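Local coordinates for DUF305 domain-containing protein (Deinococcus radiodurans R1, PDB 3BT5) that is of unknown function but belongs to the DUF305 family of the ferritin clan and folds as a bundle of long helices, at residues Q15-M20 with R59-M64; A25-L30 with I112-G117; A31-E36 with A93-L98; Q51-E56 with R146-T151; A120-M125 with R139-T144. All coordinates share one frame; numbering follows the deposited sequence. Where two conformers were deposited one is given.

Four long helices, 11-37, 41-68, 100-122 and 132-158, make the body of the fold, and four of the five contacts join them in pairs. Interactions 1, 2 and 3 follow one another along helix 11-37. Their partners are helix 41-68, helix 100-122 and the short helix 89-97. Interaction 4 joins helices 41-68 and 132-158, and interaction 5 joins helices 100-122 and 132-158. Interactions 2 and 4 have centres 9 Å apart and touch through His-115 and Glu-148. Interactions 3 and 5 are about 27 Å apart between centres, on opposite sides of the chain's centre. Such all-helical packing is consistent with the ferritin clan.

Interaction 1. Residues Q15-M20 with R59-M64; sequences QFVQHM and RQMEAM
Val-17 and Met-61 meet within a helical hairpin made by helices 11-37 and 41-68, which run roughly antiparallel and follow each other in the chain. The contact lies toward the open end of the hairpin, far from the short connection. The axes of the two short segments come within 9.7 Å, and their directions differ by 139°. No hydrogen bond crosses here, and the contact is apolar. Val-17 offers one methyl to each of two methionines. Its CG1 stands anti to the backbone N (chi1 177°), and this brings it against the backbone of helix 41-68. Val-17 CG1 is 3.7 Å from Met-61 O and 3.8 Å from Met-61 CB. The other branch turns to the next turn of the helix, with Val-17 CG2 4.1 Å from Met-64 SD. These two side chains cross at about a right angle. One turn along from Val-17, the base of Met-20 takes up the sulfur of Met-61. Met-20 CB lies 3.6 Å from Met-61 SD, and Met-20 CG lies 3.7 Å from the same sulfur. Met-61 bends only at its last torsion (chi3 -99°), and its CE comes beside Met-20 CG. Met-20 folds at both chi2 and chi3, which carries its own tip away from helix 41-68. All three methionines have two conformers, so these sulfur and methyl positions are one choice of two. Beyond the pair, Met-20 packs on Met-121 and Thr-122 of helix 100-122 and on Ile-141 of helix 132-158. Met-61 touches Leu-137 of helix 132-158, and Val-17 also rests on Leu-65 and Trp-68.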
# COMPACT_ATOMS: atom_id res chain seq x y z
N GLN A 15 10.23 -7.48 -10.98
CA GLN A 15 9.43 -8.10 -9.94
C GLN A 15 9.05 -7.09 -8.85
O GLN A 15 7.92 -7.11 -8.33
CB GLN A 15 10.19 -9.26 -9.30
CG GLN A 15 9.44 -9.80 -8.06
CD GLN A 15 10.21 -10.86 -7.29
OE1 GLN A 15 11.12 -10.56 -6.52
NE2 GLN A 15 9.86 -12.10 -7.51
N PHE A 16 9.98 -6.21 -8.50
CA PHE A 16 9.71 -5.19 -7.48
C PHE A 16 8.51 -4.34 -7.88
O PHE A 16 7.57 -4.13 -7.11
CB PHE A 16 10.94 -4.29 -7.28
CG PHE A 16 10.66 -3.10 -6.44
CD1 PHE A 16 10.42 -3.24 -5.07
CD2 PHE A 16 10.60 -1.85 -7.01
CE1 PHE A 16 10.11 -2.12 -4.30
CE2 PHE A 16 10.30 -0.73 -6.26
CZ PHE A 16 10.07 -0.87 -4.89
N VAL A 17 8.51 -3.84 -9.12
CA VAL A 17 7.41 -3.00 -9.57
C VAL A 17 6.12 -3.80 -9.67
O VAL A 17 5.04 -3.32 -9.26
CB VAL A 17 7.79 -2.26 -10.88
CG1 VAL A 17 6.60 -1.44 -11.42
CG2 VAL A 17 8.98 -1.33 -10.61
N GLN A 18 6.19 -5.02 -10.20
CA GLN A 18 4.97 -5.84 -10.29
C GLN A 18 4.37 -6.06 -8.90
O GLN A 18 3.16 -5.95 -8.69
CB GLN A 18 5.29 -7.18 -10.92
CG GLN A 18 5.56 -7.08 -12.42
CD GLN A 18 6.07 -8.41 -12.99
OE1 GLN A 18 6.73 -9.19 -12.28
NE2 GLN A 18 5.80 -8.65 -14.27
N HIS A 19 5.23 -6.43 -7.94
CA HIS A 19 4.73 -6.69 -6.60
C HIS A 19 4.22 -5.44 -5.92
O HIS A 19 3.18 -5.48 -5.23
CB HIS A 19 5.82 -7.28 -5.74
CG HIS A 19 6.06 -8.73 -6.00
ND1 HIS A 19 7.12 -9.41 -5.45
CD2 HIS A 19 5.37 -9.64 -6.74
CE1 HIS A 19 7.08 -10.68 -5.84
NE2 HIS A 19 6.03 -10.84 -6.62
N MET A 20 4.92 -4.32 -6.09
CA MET A 20 4.48 -3.09 -5.42
C MET A 20 3.17 -2.59 -5.99
O MET A 20 2.36 -2.00 -5.29
CB MET A 20 5.56 -2.01 -5.50
CG MET A 20 5.30 -0.85 -4.60
SD MET A 20 5.21 -1.25 -2.83
CE MET A 20 6.90 -1.79 -2.56
N ARG A 59 -0.04 4.78 -10.80
CA ARG A 59 0.03 5.23 -12.19
C ARG A 59 1.48 5.22 -12.70
O ARG A 59 1.74 4.90 -13.89
CB ARG A 59 -0.56 6.64 -12.31
CG ARG A 59 -2.08 6.66 -12.12
CD ARG A 59 -2.72 7.98 -12.57
NE ARG A 59 -2.16 9.15 -11.92
CZ ARG A 59 -2.52 9.60 -10.72
NH1 ARG A 59 -3.46 8.97 -10.01
NH2 ARG A 59 -1.95 10.70 -10.23
N GLN A 60 2.42 5.61 -11.84
CA GLN A 60 3.84 5.60 -12.20
C GLN A 60 4.32 4.18 -12.45
O GLN A 60 5.10 3.93 -13.38
CB GLN A 60 4.69 6.21 -11.09
CG GLN A 60 4.47 7.69 -10.82
CD GLN A 60 5.43 8.21 -9.77
OE1 GLN A 60 6.66 8.01 -9.88
NE2 GLN A 60 4.90 8.85 -8.74
N MET A 61 3.91 3.25 -11.60
CA MET A 61 4.30 1.86 -11.76
C MET A 61 3.72 1.23 -13.01
O MET A 61 4.40 0.47 -13.72
CB MET A 61 3.85 1.06 -10.53
CG MET A 61 4.63 1.51 -9.30
SD MET A 61 4.38 0.44 -7.90
CE MET A 61 3.19 1.37 -7.03
N GLU A 62 2.45 1.53 -13.29
CA GLU A 62 1.82 1.05 -14.52
C GLU A 62 2.59 1.55 -15.74
O GLU A 62 2.83 0.80 -16.69
CB GLU A 62 0.35 1.53 -14.56
CG GLU A 62 -0.52 0.72 -13.60
CD GLU A 62 -1.84 1.38 -13.21
OE1 GLU A 62 -2.05 2.62 -13.42
OE2 GLU A 62 -2.70 0.66 -12.66
N ALA A 63 2.96 2.82 -15.71
CA ALA A 63 3.69 3.39 -16.86
C ALA A 63 5.03 2.70 -17.04
O ALA A 63 5.45 2.41 -18.15
CB ALA A 63 3.89 4.88 -16.66
N MET A 64 5.70 2.41 -15.93
CA MET A 64 6.99 1.72 -15.98
C MET A 64 6.85 0.35 -16.63
O MET A 64 7.64 -0.02 -17.48
CB MET A 64 7.50 1.55 -14.57
CG MET A 64 8.83 2.15 -14.39
SD MET A 64 9.40 2.13 -12.69
CE MET A 64 9.59 3.89 -12.39

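Interaction 2. Residues A25-L30 with I112-G117; sequences AQALDL and IRHHQG
His-114 points from helix 100-122 at Ala-27 and Gln-26 of helix 11-37, an antiparallel neighbour in the bundle. Its CB leaves the backbone toward helix 11-37, and CG stands anti to the backbone N (chi1 168°), which extends the ring in the same direction. At the ring edge, His-114 CD2 lies 3.7 Å from Gln-26 OE1, near the ring plane. The amide is turned 40° from the ring, and its oxygen is bonded to Ala-87 N. Farther round the ring, His-114 CE1 packs 3.9 Å from Ala-27 CB. Ala-27 N approaches the ring obliquely, 3.9 Å from His-114 NE2 at the tip, but the hydrogen bond of NE2 goes to His-23 O. The remaining nitrogen looks back to its own helix. His-114 ND1 and His-115 ND1 are hydrogen-bonded at 3.0 Å, each in the plane of the other ring. Both nitrogens of this buried ring are therefore engaged, which should fix its rotation. A carbonyl oxygen can only accept, so NE2 is probably the donor to His-23 O. Between the two ND1 atoms, either ring could be the donor.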
# COMPACT_ATOMS: atom_id res chain seq x y z
N ALA A 25 -2.35 -1.61 -4.64
CA ALA A 25 -3.76 -1.77 -4.96
C ALA A 25 -4.57 -2.15 -3.73
O ALA A 25 -5.74 -1.75 -3.59
CB ALA A 25 -3.96 -2.80 -6.05
N GLN A 26 -3.96 -2.92 -2.82
CA GLN A 26 -4.73 -3.34 -1.65
C GLN A 26 -5.09 -2.16 -0.74
O GLN A 26 -6.10 -2.20 -0.03
CB GLN A 26 -4.02 -4.41 -0.83
CG GLN A 26 -4.95 -4.93 0.27
CD GLN A 26 -4.28 -5.93 1.15
OE1 GLN A 26 -3.35 -5.61 1.89
NE2 GLN A 26 -4.80 -7.13 1.15
N ALA A 27 -4.26 -1.12 -0.74
CA ALA A 27 -4.57 0.05 0.09
C ALA A 27 -5.96 0.59 -0.29
O ALA A 27 -6.70 1.11 0.55
CB ALA A 27 -3.47 1.14 -0.06
N LEU A 28 -6.30 0.50 -1.57
CA LEU A 28 -7.60 0.94 -2.04
C LEU A 28 -8.74 0.07 -1.48
O LEU A 28 -9.80 0.60 -1.11
CB LEU A 28 -7.62 0.97 -3.57
CG LEU A 28 -7.01 2.14 -4.35
CD1 LEU A 28 -5.91 2.92 -3.67
CD2 LEU A 28 -6.61 1.76 -5.79
N ASP A 29 -8.51 -1.24 -1.38
CA ASP A 29 -9.48 -2.19 -0.82
C ASP A 29 -9.68 -1.92 0.68
O ASP A 29 -10.76 -2.16 1.21
CB ASP A 29 -8.98 -3.65 -0.94
CG ASP A 29 -8.92 -4.16 -2.37
OD1 ASP A 29 -9.66 -3.63 -3.21
OD2 ASP A 29 -8.14 -5.10 -2.63
N LEU A 30 -8.63 -1.49 1.35
CA LEU A 30 -8.73 -1.19 2.77
C LEU A 30 -9.46 0.14 2.99
O LEU A 30 -10.22 0.30 3.95
CB LEU A 30 -7.34 -1.15 3.41
CG LEU A 30 -6.56 -2.46 3.43
CD1 LEU A 30 -5.13 -2.18 3.90
CD2 LEU A 30 -7.24 -3.46 4.34
N ILE A 112 -1.15 0.41 8.69
CA ILE A 112 0.21 0.56 9.20
C ILE A 112 1.08 -0.65 8.86
O ILE A 112 2.20 -0.48 8.38
CB ILE A 112 0.22 0.84 10.73
CG1 ILE A 112 -0.33 2.24 11.03
CG2 ILE A 112 1.64 0.62 11.31
CD1 ILE A 112 -0.75 2.40 12.51
N ARG A 113 0.57 -1.86 9.09
CA ARG A 113 1.38 -3.04 8.83
C ARG A 113 1.67 -3.15 7.33
O ARG A 113 2.78 -3.51 6.91
CB ARG A 113 0.67 -4.29 9.37
CG ARG A 113 1.54 -5.56 9.37
CD ARG A 113 0.73 -6.78 9.77
NE ARG A 113 -0.35 -7.03 8.82
CZ ARG A 113 -1.45 -7.75 9.05
NH1 ARG A 113 -1.71 -8.29 10.23
NH2 ARG A 113 -2.30 -7.90 8.09
N HIS A 114 0.66 -2.84 6.53
CA HIS A 114 0.78 -2.81 5.09
C HIS A 114 1.91 -1.87 4.66
O HIS A 114 2.80 -2.24 3.87
CB HIS A 114 -0.57 -2.38 4.54
CG HIS A 114 -0.59 -2.02 3.10
ND1 HIS A 114 -0.16 -0.79 2.64
CD2 HIS A 114 -1.02 -2.71 2.01
CE1 HIS A 114 -0.31 -0.74 1.33
NE2 HIS A 114 -0.84 -1.89 0.93
N HIS A 115 1.92 -0.65 5.20
CA HIS A 115 2.94 0.31 4.83
C HIS A 115 4.33 -0.10 5.34
O HIS A 115 5.33 0.13 4.67
CB HIS A 115 2.58 1.68 5.43
CG HIS A 115 1.58 2.46 4.62
ND1 HIS A 115 0.64 1.86 3.79
CD2 HIS A 115 1.39 3.80 4.49
CE1 HIS A 115 -0.07 2.80 3.18
NE2 HIS A 115 0.36 3.99 3.61
N GLN A 116 4.40 -0.71 6.52
CA GLN A 116 5.67 -1.23 7.01
C GLN A 116 6.21 -2.28 6.05
O GLN A 116 7.41 -2.33 5.81
CB GLN A 116 5.54 -1.79 8.44
CG GLN A 116 5.24 -0.68 9.44
CD GLN A 116 4.83 -1.20 10.80
OE1 GLN A 116 4.23 -2.26 10.91
NE2 GLN A 116 5.09 -0.41 11.85
N GLY A 117 5.35 -3.13 5.52
CA GLY A 117 5.82 -4.13 4.55
C GLY A 117 6.31 -3.47 3.27
O GLY A 117 7.35 -3.88 2.72

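Interaction 3. Residues A31-E36 with A93-L98; sequences AAPMLE and AGLSTL
Pro-33 and Ser-96 stand closest along the backbones, with 5.9 Å between their CA atoms. The two short helical segments run nearly parallel, 10° apart and 9.0 Å between axes. Pro-33 also marks a kink in helix 11-37, because a proline nitrogen has no hydrogen to give to the turn before. Its ring is the main surface offered to helix 89-97. Pro-33 CG rests 3.6 Å from Leu-95 CB, and the same ring carbon is 4.0 Å from Leu-95 CD1. Next to it, Pro-33 CB lies 3.8 Å from Leu-95 O. The ring and the leucine side chain, which is buried, cross at a slant. Ser-96, exposed to solvent, adds a contact at the edge, with Ser-96 OG 3.9 Å from Pro-33 CB. From the inner side comes Met-34. Its chain bends at chi2 and again at chi3 (98°), which swings the terminal methyl back to helix 89-97. Met-34 CE ends 4.2 Å from Leu-95 O and 4.4 Å from Leu-95 CB. No hydrogen bond joins the two segments themselves. Just past the first one, however, Arg-37 NH1 is hydrogen-bonded to both Leu-95 O and Leu-98 O, and so ties the end of helix 89-97 to helix 11-37. On the bundle side, Met-34 packs on Val-43 and Ala-47 of helix 41-68 and on Glu-104 and Phe-107 of helix 100-122. Leu-95 reaches Gln-106 of helix 100-122, so the short helix lies against the side of the bundle.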
# COMPACT_ATOMS: atom_id res chain seq x y z
N ALA A 31 -9.22 1.12 2.12
CA ALA A 31 -9.84 2.44 2.31
C ALA A 31 -11.34 2.45 2.00
O ALA A 31 -12.11 3.21 2.61
CB ALA A 31 -9.11 3.47 1.45
N ALA A 32 -11.75 1.65 1.02
CA ALA A 32 -13.14 1.68 0.56
C ALA A 32 -14.18 1.52 1.69
O ALA A 32 -15.11 2.34 1.80
CB ALA A 32 -13.37 0.65 -0.55
N PRO A 33 -14.04 0.48 2.54
CA PRO A 33 -15.03 0.37 3.63
C PRO A 33 -15.04 1.54 4.62
O PRO A 33 -16.08 1.80 5.24
CB PRO A 33 -14.67 -0.96 4.31
CG PRO A 33 -13.34 -1.34 3.79
CD PRO A 33 -13.10 -0.65 2.50
N MET A 34 -13.93 2.25 4.77
CA MET A 34 -13.95 3.45 5.64
C MET A 34 -14.79 4.56 5.04
O MET A 34 -15.53 5.25 5.75
CB MET A 34 -12.55 3.97 5.91
CG MET A 34 -11.70 3.03 6.75
SD MET A 34 -12.42 2.68 8.40
CE MET A 34 -13.23 1.08 8.10
N LEU A 35 -14.66 4.75 3.73
CA LEU A 35 -15.45 5.78 3.07
C LEU A 35 -16.93 5.39 3.07
O LEU A 35 -17.81 6.25 3.13
CB LEU A 35 -14.93 6.05 1.66
CG LEU A 35 -13.50 6.58 1.73
CD1 LEU A 35 -12.82 6.55 0.37
CD2 LEU A 35 -13.52 7.98 2.35
N GLU A 36 -17.20 4.09 3.05
CA GLU A 36 -18.58 3.60 3.08
C GLU A 36 -19.21 3.68 4.46
O GLU A 36 -20.40 4.03 4.59
CB GLU A 36 -18.64 2.15 2.56
CG GLU A 36 -20.02 1.49 2.64
CD GLU A 36 -21.03 2.14 1.72
OE1 GLU A 36 -20.61 2.80 0.74
OE2 GLU A 36 -22.25 1.99 1.97
N ALA A 93 -12.21 -8.31 4.93
CA ALA A 93 -13.65 -8.44 5.18
C ALA A 93 -14.08 -7.85 6.54
O ALA A 93 -15.20 -7.33 6.68
CB ALA A 93 -14.06 -9.89 5.07
N GLY A 94 -13.21 -7.92 7.54
CA GLY A 94 -13.52 -7.40 8.88
C GLY A 94 -13.86 -5.93 8.83
O GLY A 94 -14.66 -5.45 9.62
N LEU A 95 -13.26 -5.20 7.89
CA LEU A 95 -13.57 -3.78 7.80
C LEU A 95 -15.01 -3.51 7.43
O LEU A 95 -15.51 -2.40 7.70
CB LEU A 95 -12.62 -3.08 6.83
CG LEU A 95 -11.13 -3.25 7.15
CD1 LEU A 95 -10.30 -2.41 6.15
CD2 LEU A 95 -10.83 -2.87 8.61
N SER A 96 -15.67 -4.50 6.81
CA SER A 96 -17.07 -4.35 6.43
C SER A 96 -18.04 -4.95 7.45
O SER A 96 -19.22 -4.59 7.44
CB SER A 96 -17.34 -5.01 5.07
OG SER A 96 -16.72 -4.28 4.02
N THR A 97 -17.55 -5.86 8.28
CA THR A 97 -18.42 -6.67 9.15
C THR A 97 -18.31 -6.30 10.62
O THR A 97 -19.24 -6.55 11.39
CB THR A 97 -18.11 -8.19 9.02
OG1 THR A 97 -16.80 -8.44 9.50
CG2 THR A 97 -18.25 -8.72 7.59
N LEU A 98 -17.17 -5.79 11.06
CA LEU A 98 -16.97 -5.48 12.48
C LEU A 98 -17.76 -4.23 12.86
O LEU A 98 -18.04 -3.39 12.00
CB LEU A 98 -15.48 -5.24 12.76
CG LEU A 98 -14.58 -6.48 12.64
CD1 LEU A 98 -13.13 -6.04 12.69
CD2 LEU A 98 -14.89 -7.48 13.78

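Interaction 4. Residues Q51-E56 with R146-T151; sequences QLSQRE and RGEIRT
Ser-53 OG gives a short hydrogen bond of 2.6 Å to Glu-148 OE2, the one hydrogen bond between these two segments. The same hydroxyl is also hydrogen-bonded to Ile-50 O, one turn back in its own helix, and weakly to Asp-49 O. A serine has a single proton, so these acceptors compete for it. Ser-53 has two conformers, and the bond to Glu-148 belongs to one of them. In that conformer OG lies between the backbone N and the carbonyl carbon (chi1 70°), within reach of both the carbonyls behind it and the carboxylate in front. Glu-148 comes from the other side as a straight arm. Its chain is extended beyond CG (chi2 178°). OE2 receives the hydroxyl on its syn lone pair. Ser-53 CB follows at 3.3 Å from Glu-148 OE2. The long reach is needed because the helices are well separated here. The nearest CA atoms, those of Ser-53 and Glu-148, are 9.6 Å apart. The contact bridges helices 41-68 and 132-158, antiparallel members of the bundle, one from each of its two helical hairpins. The second oxygen of the carboxylate has a different task. Glu-148 OE1 is hydrogen-bonded to His-115 NE2 of helix 100-122, so a third helix is joined to the same group. In this serine conformer both oxygens are held, which probably restricts rotation of the carboxylate. Gln-54, also with two conformers, lies alongside without close contact, its NE2 4.5 Å from Glu-148 OE1 in one of them.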
# COMPACT_ATOMS: atom_id res chain seq x y z
N GLN A 51 -5.73 6.86 -0.37
CA GLN A 51 -6.14 6.38 -1.68
C GLN A 51 -5.48 7.21 -2.78
O GLN A 51 -4.95 6.69 -3.76
CB GLN A 51 -7.66 6.46 -1.82
CG GLN A 51 -8.17 5.92 -3.14
CD GLN A 51 -9.54 6.43 -3.48
OE1 GLN A 51 -10.51 6.20 -2.75
NE2 GLN A 51 -9.65 7.13 -4.60
N LEU A 52 -5.50 8.53 -2.61
CA LEU A 52 -4.95 9.39 -3.64
C LEU A 52 -3.44 9.24 -3.80
O LEU A 52 -2.90 9.18 -4.91
CB LEU A 52 -5.33 10.85 -3.35
CG LEU A 52 -6.82 11.12 -3.58
CD1 LEU A 52 -7.22 12.53 -3.15
CD2 LEU A 52 -7.22 10.87 -5.06
N SER A 53 -2.73 9.13 -2.69
CA SER A 53 -1.28 9.00 -2.77
C SER A 53 -0.88 7.65 -3.34
O SER A 53 0.04 7.56 -4.17
CB SER A 53 -0.63 9.17 -1.41
OG SER A 53 -0.96 8.05 -0.61
N GLN A 54 -1.57 6.59 -2.95
CA GLN A 54 -1.25 5.26 -3.48
C GLN A 54 -1.55 5.20 -4.97
O GLN A 54 -0.77 4.65 -5.75
CB GLN A 54 -2.02 4.18 -2.72
CG GLN A 54 -1.60 3.99 -1.25
CD GLN A 54 -0.43 3.02 -1.09
OE1 GLN A 54 -0.58 1.80 -1.24
NE2 GLN A 54 0.74 3.54 -0.78
N ARG A 55 -2.68 5.79 -5.39
CA ARG A 55 -3.01 5.77 -6.81
C ARG A 55 -1.98 6.52 -7.68
O ARG A 55 -1.68 6.10 -8.80
CB ARG A 55 -4.43 6.33 -7.03
CG ARG A 55 -5.50 5.34 -6.63
CD ARG A 55 -6.89 5.94 -6.69
NE ARG A 55 -7.26 6.29 -8.05
CZ ARG A 55 -8.49 6.61 -8.43
NH1 ARG A 55 -9.47 6.59 -7.53
NH2 ARG A 55 -8.75 6.93 -9.69
N GLU A 56 -1.45 7.63 -7.17
CA GLU A 56 -0.43 8.38 -7.92
C GLU A 56 0.78 7.49 -8.17
O GLU A 56 1.33 7.46 -9.26
CB GLU A 56 -0.01 9.61 -7.14
CG GLU A 56 1.01 10.48 -7.87
CD GLU A 56 1.62 11.59 -6.99
OE1 GLU A 56 1.13 11.82 -5.87
OE2 GLU A 56 2.60 12.22 -7.44
N ARG A 146 6.28 6.32 5.07
CA ARG A 146 6.68 6.69 6.41
C ARG A 146 5.87 7.88 6.93
O ARG A 146 5.52 7.91 8.10
CB ARG A 146 8.20 6.94 6.48
CG ARG A 146 9.04 5.66 6.45
CD ARG A 146 10.56 5.92 6.49
NE ARG A 146 11.31 4.68 6.74
CZ ARG A 146 12.62 4.54 6.52
NH1 ARG A 146 13.31 5.53 6.00
NH2 ARG A 146 13.21 3.39 6.77
N GLY A 147 5.57 8.84 6.06
CA GLY A 147 4.71 9.95 6.47
C GLY A 147 3.33 9.44 6.88
O GLY A 147 2.79 9.83 7.92
N GLU A 148 2.76 8.56 6.07
CA GLU A 148 1.41 8.06 6.37
C GLU A 148 1.39 7.19 7.63
O GLU A 148 0.42 7.24 8.40
CB GLU A 148 0.85 7.32 5.15
CG GLU A 148 0.56 8.31 4.02
CD GLU A 148 0.04 7.69 2.74
OE1 GLU A 148 0.01 6.43 2.59
OE2 GLU A 148 -0.36 8.48 1.85
N ILE A 149 2.42 6.37 7.84
CA ILE A 149 2.51 5.60 9.07
C ILE A 149 2.48 6.54 10.28
O ILE A 149 1.75 6.30 11.25
CB ILE A 149 3.80 4.75 9.12
CG1 ILE A 149 3.70 3.59 8.12
CG2 ILE A 149 4.06 4.22 10.53
CD1 ILE A 149 5.04 2.92 7.90
N ARG A 150 3.26 7.61 10.24
CA ARG A 150 3.31 8.50 11.40
C ARG A 150 1.93 9.13 11.67
O ARG A 150 1.47 9.24 12.84
CB ARG A 150 4.38 9.57 11.19
CG ARG A 150 4.72 10.32 12.49
CD ARG A 150 5.58 9.48 13.43
NE ARG A 150 6.91 9.30 12.86
CZ ARG A 150 7.90 10.17 13.00
NH1 ARG A 150 7.74 11.27 13.74
NH2 ARG A 150 9.07 9.92 12.42
N THR A 151 1.25 9.57 10.61
CA THR A 151 -0.10 10.09 10.77
C THR A 151 -1.03 9.02 11.34
O THR A 151 -1.78 9.28 12.29
CB THR A 151 -0.65 10.60 9.43
OG1 THR A 151 0.18 11.67 8.95
CG2 THR A 151 -2.10 11.10 9.56

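Interaction 5. Residues A120-M125 with R139-T144; sequences AMTLPM and RQIVVT
Thr-122 and Val-142 make the main apolar contact between the end of helix 100-122 and helix 132-158, two antiparallel helices that follow each other in the chain. The methyls meet directly, with Thr-122 CG2 3.6 Å from Val-142 CG2. Thr-122 CB is close behind, 3.9 Å from the same valine methyl. The two side chains lie alongside each other, pointing opposite ways. CG2 of Thr-122 is anti to the backbone N, and this turns the methyl to the valine and leaves the hydroxyl on another side. Leu-123, on the solvent side, adds a second apolar touch. Its CD2 lies 4.1 Å from Val-142 CG2 and comes across it at about a right angle. Ile-141 closes the inner side, where its CG2 is 3.7 Å from Thr-122 OG1. The polar bonds of Thr-122 stay within its own segment and helix. Thr-122 OG1 is hydrogen-bonded to Ala-118 O, one turn back. Thr-122 O accepts from Met-125 N at 2.8 Å. Thr-122 also packs on Phe-16 and Met-20 of helix 11-37 and on Ala-138. The threonine thus divides its two branches. Its hydroxyl is satisfied by a backbone carbonyl, so it can be buried against Ile-141, while its methyl joins the hydrophobic surface between the helices.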
# COMPACT_ATOMS: atom_id res chain seq x y z
N ALA A 120 9.75 -2.15 3.86
CA ALA A 120 10.71 -3.25 3.96
C ALA A 120 11.04 -3.88 2.59
O ALA A 120 12.14 -4.39 2.37
CB ALA A 120 10.19 -4.28 4.94
N MET A 121 10.08 -3.86 1.66
CA MET A 121 10.28 -4.33 0.28
C MET A 121 11.13 -3.34 -0.51
O MET A 121 11.83 -3.70 -1.46
CB MET A 121 8.91 -4.49 -0.42
CG MET A 121 8.02 -5.56 0.22
SD MET A 121 6.28 -5.61 -0.25
CE MET A 121 6.35 -5.94 -2.02
N THR A 122 11.05 -2.08 -0.12
CA THR A 122 11.60 -1.02 -0.94
C THR A 122 13.03 -0.63 -0.59
O THR A 122 13.82 -0.28 -1.48
CB THR A 122 10.67 0.17 -0.93
OG1 THR A 122 9.38 -0.27 -1.39
CG2 THR A 122 11.18 1.25 -1.83
N LEU A 123 13.38 -0.73 0.68
CA LEU A 123 14.73 -0.33 1.10
C LEU A 123 15.85 -0.97 0.30
O LEU A 123 16.80 -0.27 -0.08
CB LEU A 123 14.91 -0.54 2.61
CG LEU A 123 14.10 0.45 3.45
CD1 LEU A 123 14.17 0.07 4.93
CD2 LEU A 123 14.52 1.91 3.22
N PRO A 124 15.77 -2.29 0.04
CA PRO A 124 16.83 -2.91 -0.77
C PRO A 124 16.98 -2.35 -2.19
O PRO A 124 18.06 -2.47 -2.79
CB PRO A 124 16.41 -4.39 -0.81
CG PRO A 124 15.59 -4.57 0.46
CD PRO A 124 14.79 -3.29 0.49
N MET A 125 15.92 -1.74 -2.73
CA MET A 125 15.98 -1.16 -4.07
C MET A 125 16.66 0.20 -4.08
O MET A 125 16.94 0.75 -5.15
CB MET A 125 14.58 -1.08 -4.71
CG MET A 125 13.86 -2.42 -4.71
SD MET A 125 14.67 -3.65 -5.75
CE MET A 125 14.95 -2.60 -7.16
N ARG A 139 12.52 5.79 -3.55
CA ARG A 139 12.62 6.86 -2.56
C ARG A 139 11.25 7.48 -2.27
O ARG A 139 10.89 7.71 -1.10
CB ARG A 139 13.64 7.90 -3.03
CG ARG A 139 15.04 7.29 -3.16
CD ARG A 139 16.15 8.31 -3.38
NE ARG A 139 17.45 7.64 -3.40
CZ ARG A 139 18.13 7.28 -2.31
NH1 ARG A 139 17.64 7.54 -1.10
NH2 ARG A 139 19.31 6.67 -2.42
N GLN A 140 10.47 7.75 -3.31
CA GLN A 140 9.12 8.32 -3.12
C GLN A 140 8.21 7.42 -2.29
O GLN A 140 7.47 7.88 -1.42
CB GLN A 140 8.45 8.66 -4.46
CG GLN A 140 9.13 9.80 -5.22
CD GLN A 140 8.72 9.86 -6.68
OE1 GLN A 140 7.79 9.17 -7.11
NE2 GLN A 140 9.42 10.68 -7.46
N ILE A 141 8.25 6.13 -2.58
CA ILE A 141 7.45 5.16 -1.83
C ILE A 141 7.82 5.21 -0.35
O ILE A 141 6.94 5.30 0.52
CB ILE A 141 7.62 3.73 -2.39
CG1 ILE A 141 6.94 3.62 -3.76
CG2 ILE A 141 7.08 2.69 -1.38
CD1 ILE A 141 7.28 2.34 -4.51
N VAL A 142 9.12 5.15 -0.04
CA VAL A 142 9.56 5.09 1.35
C VAL A 142 9.12 6.36 2.09
O VAL A 142 8.56 6.30 3.18
CB VAL A 142 11.10 4.84 1.49
CG1 VAL A 142 11.58 5.03 2.95
CG2 VAL A 142 11.47 3.45 1.00
N VAL A 143 9.35 7.51 1.47
CA VAL A 143 9.00 8.78 2.11
C VAL A 143 7.49 8.85 2.39
O VAL A 143 7.05 9.22 3.49
CB VAL A 143 9.46 9.97 1.21
CG1 VAL A 143 8.83 11.29 1.65
CG2 VAL A 143 10.96 10.10 1.28
N THR A 144 6.70 8.53 1.38
CA THR A 144 5.26 8.64 1.49
C THR A 144 4.73 7.64 2.53
O THR A 144 3.86 7.99 3.37
CB THR A 144 4.61 8.44 0.12
OG1 THR A 144 5.05 9.50 -0.74
CG2 THR A 144 3.09 8.46 0.23